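Local coordinates for gamma-glutamylcyclotransferase (Homo sapiens, PDB 3CRY), which catalyses the release of 5-oxoproline from gamma-glutamyl dipeptides, works as a homodimer and can induce cytochrome c release from mitochondria, at residues Leu18-Gly23 / Cys122-Met127. The protein carries 1 engineered substitution. Numbering follows the deposited sequence.
Sequences LYFAYG and CRSYLM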
ATOM      1  N   LEU A  18     -13.854  -9.145  -0.540  1.00  9.96           N
ATOM      2  CA  LEU A  18     -13.039 -10.076   0.255  1.00  8.46           C
ATOM      3  C   LEU A  18     -11.928  -9.296   0.947  1.00  7.89           C
ATOM      4  O   LEU A  18     -11.313  -8.412   0.343  1.00  7.27           O
ATOM      5  CB  LEU A  18     -12.444 -11.157  -0.643  1.00  8.94           C
ATOM      6  CG  LEU A  18     -13.445 -12.024  -1.420  1.00  9.87           C
ATOM      7  CD1 LEU A  18     -12.716 -12.973  -2.307  1.00 11.05           C
ATOM      8  CD2 LEU A  18     -14.367 -12.782  -0.457  1.00 11.21           C
ATOM      9  N   TYR A  19     -11.680  -9.638   2.212  1.00  6.53           N
ATOM     10  CA  TYR A  19     -10.732  -8.924   3.076  1.00  6.45           C
ATOM     11  C   TYR A  19      -9.704  -9.939   3.608  1.00  6.11           C
ATOM     12  O   TYR A  19     -10.079 -10.939   4.197  1.00  6.28           O
ATOM     13  CB  TYR A  19     -11.489  -8.228   4.231  1.00  6.42           C
ATOM     14  CG  TYR A  19     -10.592  -7.857   5.409  1.00  7.08           C
ATOM     15  CD1 TYR A  19      -9.432  -7.085   5.219  1.00  7.68           C
ATOM     16  CD2 TYR A  19     -10.905  -8.254   6.704  1.00  6.51           C
ATOM     17  CE1 TYR A  19      -8.587  -6.762   6.299  1.00  7.74           C
ATOM     18  CE2 TYR A  19     -10.083  -7.914   7.789  1.00  8.03           C
ATOM     19  CZ  TYR A  19      -8.928  -7.185   7.581  1.00  7.57           C
ATOM     20  OH  TYR A  19      -8.105  -6.865   8.635  1.00  9.54           O
ATOM     21  N   PHE A  20      -8.412  -9.663   3.398  1.00  5.37           N
ATOM     22  CA  PHE A  20      -7.338 -10.560   3.839  1.00  4.86           C
ATOM     23  C   PHE A  20      -6.757 -10.046   5.158  1.00  5.14           C
ATOM     24  O   PHE A  20      -6.146  -8.955   5.207  1.00  5.20           O
ATOM     25  CB  PHE A  20      -6.238 -10.662   2.754  1.00  5.00           C
ATOM     26  CG  PHE A  20      -5.028 -11.486   3.154  1.00  5.27           C
ATOM     27  CD1 PHE A  20      -5.098 -12.890   3.166  1.00  6.91           C
ATOM     28  CD2 PHE A  20      -3.808 -10.864   3.486  1.00  6.76           C
ATOM     29  CE1 PHE A  20      -3.976 -13.677   3.536  1.00  5.69           C
ATOM     30  CE2 PHE A  20      -2.679 -11.640   3.823  1.00  5.75           C
ATOM     31  CZ  PHE A  20      -2.769 -13.053   3.845  1.00  5.87           C
ATOM     32  N   ALA A  21      -7.015 -10.807   6.222  1.00  4.76           N
ATOM     33  CA  ALA A  21      -6.495 -10.492   7.569  1.00  5.20           C
ATOM     34  C   ALA A  21      -5.275 -11.305   7.937  1.00  5.76           C
ATOM     35  O   ALA A  21      -5.265 -12.505   7.731  1.00  5.21           O
ATOM     36  CB  ALA A  21      -7.579 -10.707   8.618  1.00  5.62           C
ATOM     37  N   TYR A  22      -4.257 -10.647   8.511  1.00  5.95           N
ATOM     38  CA  TYR A  22      -3.048 -11.339   8.955  1.00  6.32           C
ATOM     39  C   TYR A  22      -2.633 -11.065  10.421  1.00  6.70           C
ATOM     40  O   TYR A  22      -1.623 -11.612  10.898  1.00  7.15           O
ATOM     41  CB  TYR A  22      -1.892 -10.994   7.995  1.00  6.55           C
ATOM     42  CG  TYR A  22      -1.628  -9.514   7.870  1.00  6.76           C
ATOM     43  CD1 TYR A  22      -0.850  -8.833   8.841  1.00  7.31           C
ATOM     44  CD2 TYR A  22      -2.157  -8.780   6.803  1.00  7.15           C
ATOM     45  CE1 TYR A  22      -0.629  -7.467   8.755  1.00  9.29           C
ATOM     46  CE2 TYR A  22      -1.916  -7.384   6.690  1.00  6.71           C
ATOM     47  CZ  TYR A  22      -1.161  -6.750   7.673  1.00  9.19           C
ATOM     48  OH  TYR A  22      -0.920  -5.401   7.587  1.00  9.36           O
ATOM     49  N   GLY A  23      -3.387 -10.197  11.105  1.00  7.08           N
ATOM     50  CA  GLY A  23      -3.094  -9.778  12.485  1.00  7.20           C
ATOM     51  C   GLY A  23      -4.216 -10.205  13.422  1.00  6.74           C
ATOM     52  O   GLY A  23      -4.669 -11.357  13.341  1.00  5.64           O
ATOM     53  N   CYS A 122      -8.021  -9.606  -2.980  1.00  8.71           N
ATOM     54  CA  CYS A 122      -8.497  -9.135  -1.673  1.00  8.92           C
ATOM     55  C   CYS A 122      -8.114  -7.696  -1.330  1.00  7.29           C
ATOM     56  O   CYS A 122      -7.062  -7.220  -1.736  1.00  8.72           O
ATOM     57  CB  CYS A 122      -7.908 -10.003  -0.553  1.00  9.27           C
ATOM     58  SG  CYS A 122      -8.401 -11.729  -0.592  1.00 10.36           S
ATOM     59  N   ARG A 123      -8.965  -7.040  -0.548  1.00  7.60           N
ATOM     60  CA  ARG A 123      -8.580  -5.802   0.148  1.00  7.10           C
ATOM     61  C   ARG A 123      -7.756  -6.176   1.392  1.00  6.82           C
ATOM     62  O   ARG A 123      -8.042  -7.171   2.064  1.00  6.99           O
ATOM     63  CB  ARG A 123      -9.844  -5.041   0.559  1.00  6.61           C
ATOM     64  CG  ARG A 123      -9.642  -3.607   1.117  1.00  8.25           C
ATOM     65  CD  ARG A 123     -10.999  -3.020   1.525  1.00  8.11           C
ATOM     66  NE  ARG A 123     -10.979  -1.564   1.762  1.00  8.75           N
ATOM     67  CZ  ARG A 123     -11.064  -0.643   0.790  1.00  8.81           C
ATOM     68  NH1 ARG A 123     -11.144  -1.004  -0.488  1.00 10.45           N
ATOM     69  NH2 ARG A 123     -11.051   0.654   1.092  1.00 12.65           N
ATOM     70  N   SER A 124      -6.710  -5.401   1.669  1.00  6.27           N
ATOM     71  CA  SER A 124      -5.964  -5.521   2.925  1.00  5.76           C
ATOM     72  C   SER A 124      -5.404  -4.150   3.293  1.00  5.54           C
ATOM     73  O   SER A 124      -5.842  -3.125   2.725  1.00  5.45           O
ATOM     74  CB  SER A 124      -4.844  -6.590   2.810  1.00  5.75           C
ATOM     75  OG  SER A 124      -4.451  -7.044   4.109  1.00  6.71           O
ATOM     76  N   TYR A 125      -4.455  -4.133   4.237  1.00  5.15           N
ATOM     77  CA  TYR A 125      -3.885  -2.913   4.832  1.00  5.46           C
ATOM     78  C   TYR A 125      -2.451  -3.173   5.193  1.00  5.71           C
ATOM     79  O   TYR A 125      -2.113  -4.287   5.602  1.00  5.20           O
ATOM     80  CB  TYR A 125      -4.628  -2.528   6.122  1.00  6.77           C
ATOM     81  CG  TYR A 125      -6.095  -2.242   5.875  1.00  6.11           C
ATOM     82  CD1 TYR A 125      -6.520  -0.949   5.554  1.00  7.08           C
ATOM     83  CD2 TYR A 125      -7.042  -3.272   5.921  1.00  6.71           C
ATOM     84  CE1 TYR A 125      -7.870  -0.680   5.304  1.00  7.77           C
ATOM     85  CE2 TYR A 125      -8.394  -3.012   5.669  1.00  8.34           C
ATOM     86  CZ  TYR A 125      -8.787  -1.713   5.360  1.00  8.83           C
ATOM     87  OH  TYR A 125     -10.108  -1.469   5.110  1.00 10.92           O
ATOM     88  N   LEU A 126      -1.610  -2.146   5.034  1.00  4.85           N
ATOM     89  CA  LEU A 126      -0.268  -2.195   5.626  1.00  5.33           C
ATOM     90  C   LEU A 126       0.234  -0.807   6.031  1.00  6.41           C
ATOM     91  O   LEU A 126      -0.321   0.216   5.590  1.00  5.94           O
ATOM     92  CB  LEU A 126       0.705  -2.934   4.692  1.00  5.32           C
ATOM     93  CG  LEU A 126       0.903  -2.337   3.279  1.00  6.41           C
ATOM     94  CD1 LEU A 126       1.691  -1.033   3.271  1.00  6.98           C
ATOM     95  CD2 LEU A 126       1.593  -3.393   2.386  1.00  5.02           C
ATOM     96  N   MET A 127       1.254  -0.762   6.894  1.00  7.14           N
ATOM     97  CA  MET A 127       1.811   0.522   7.356  1.00  8.47           C
ATOM     98  C   MET A 127       2.824   1.038   6.330  1.00  8.06           C
ATOM     99  O   MET A 127       3.582   0.242   5.763  1.00  9.14           O
ATOM    100  CB  MET A 127       2.541   0.323   8.681  1.00  8.67           C
ATOM    101  CG  MET A 127       1.663  -0.133   9.801  1.00  9.61           C
ATOM    102  SD  MET A 127       2.699  -0.422  11.283  1.00 11.71           S
ATOM    103  CE  MET A 127       1.441  -1.104  12.343  1.00 11.52           C
TER
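Tyr19 and Arg123 form a single parallel bridge that joins strands 16-21 and 119-126, the two outermost strands of the five-stranded sheet, consistent with closure into the barrel of the gamma-glutamylcyclotransferase fold. Two backbone bonds define it: Arg123 N donates its N-H to Leu18 O at 2.9 Å, and Phe20 N reaches Arg123 O with an N-H...O angle of 170°. The axes of strands 18-21 and 122-126 are turned 39° apart, and beyond Phe20 side chains take over the bonding. Ser124 OG donates to Phe20 O at 2.8 Å, tilted moderately from that carbonyl plane; it also lies at the ring edges of Phe20 and Tyr22. Farther along, the Tyr22 hydroxyl donates to Tyr125 O at 2.6 Å. Tyr22 CG stands between its own backbone N and carbonyl carbon (chi1 57°), which turns the phenol toward the diverging strand, with Tyr125 O at the ring edge and in its plane. Without this phenol, as with an alanine here, Tyr125 O would probably lose its donor and a gap open beside Ser124 and Ala69, which the ring also touches. Tyr22 belongs to the segment inferred to bind substrate, so the bond ties that loop's start to strand 119-126. The Tyr19 and Tyr125 side chains cross at about a right angle, Tyr19 CE1 lying 3.8 Å from Tyr125 CE2, in the plane of the Tyr125 ring at its edge. Their hydroxyls are held separately, Tyr19 by Asn25 and Tyr125 by Asp95; the Tyr125 ring also touches Gln98, the engineered position of the proton acceptor. Arg123 extends to a salt bridge with Asp95 and another with Glu109 of the second subunit. Near the Leu18 end, Phe20 CB meets Cys122 CB at 3.8 Å, while Cys122 SG sits 4.1 Å from Leu18 CB.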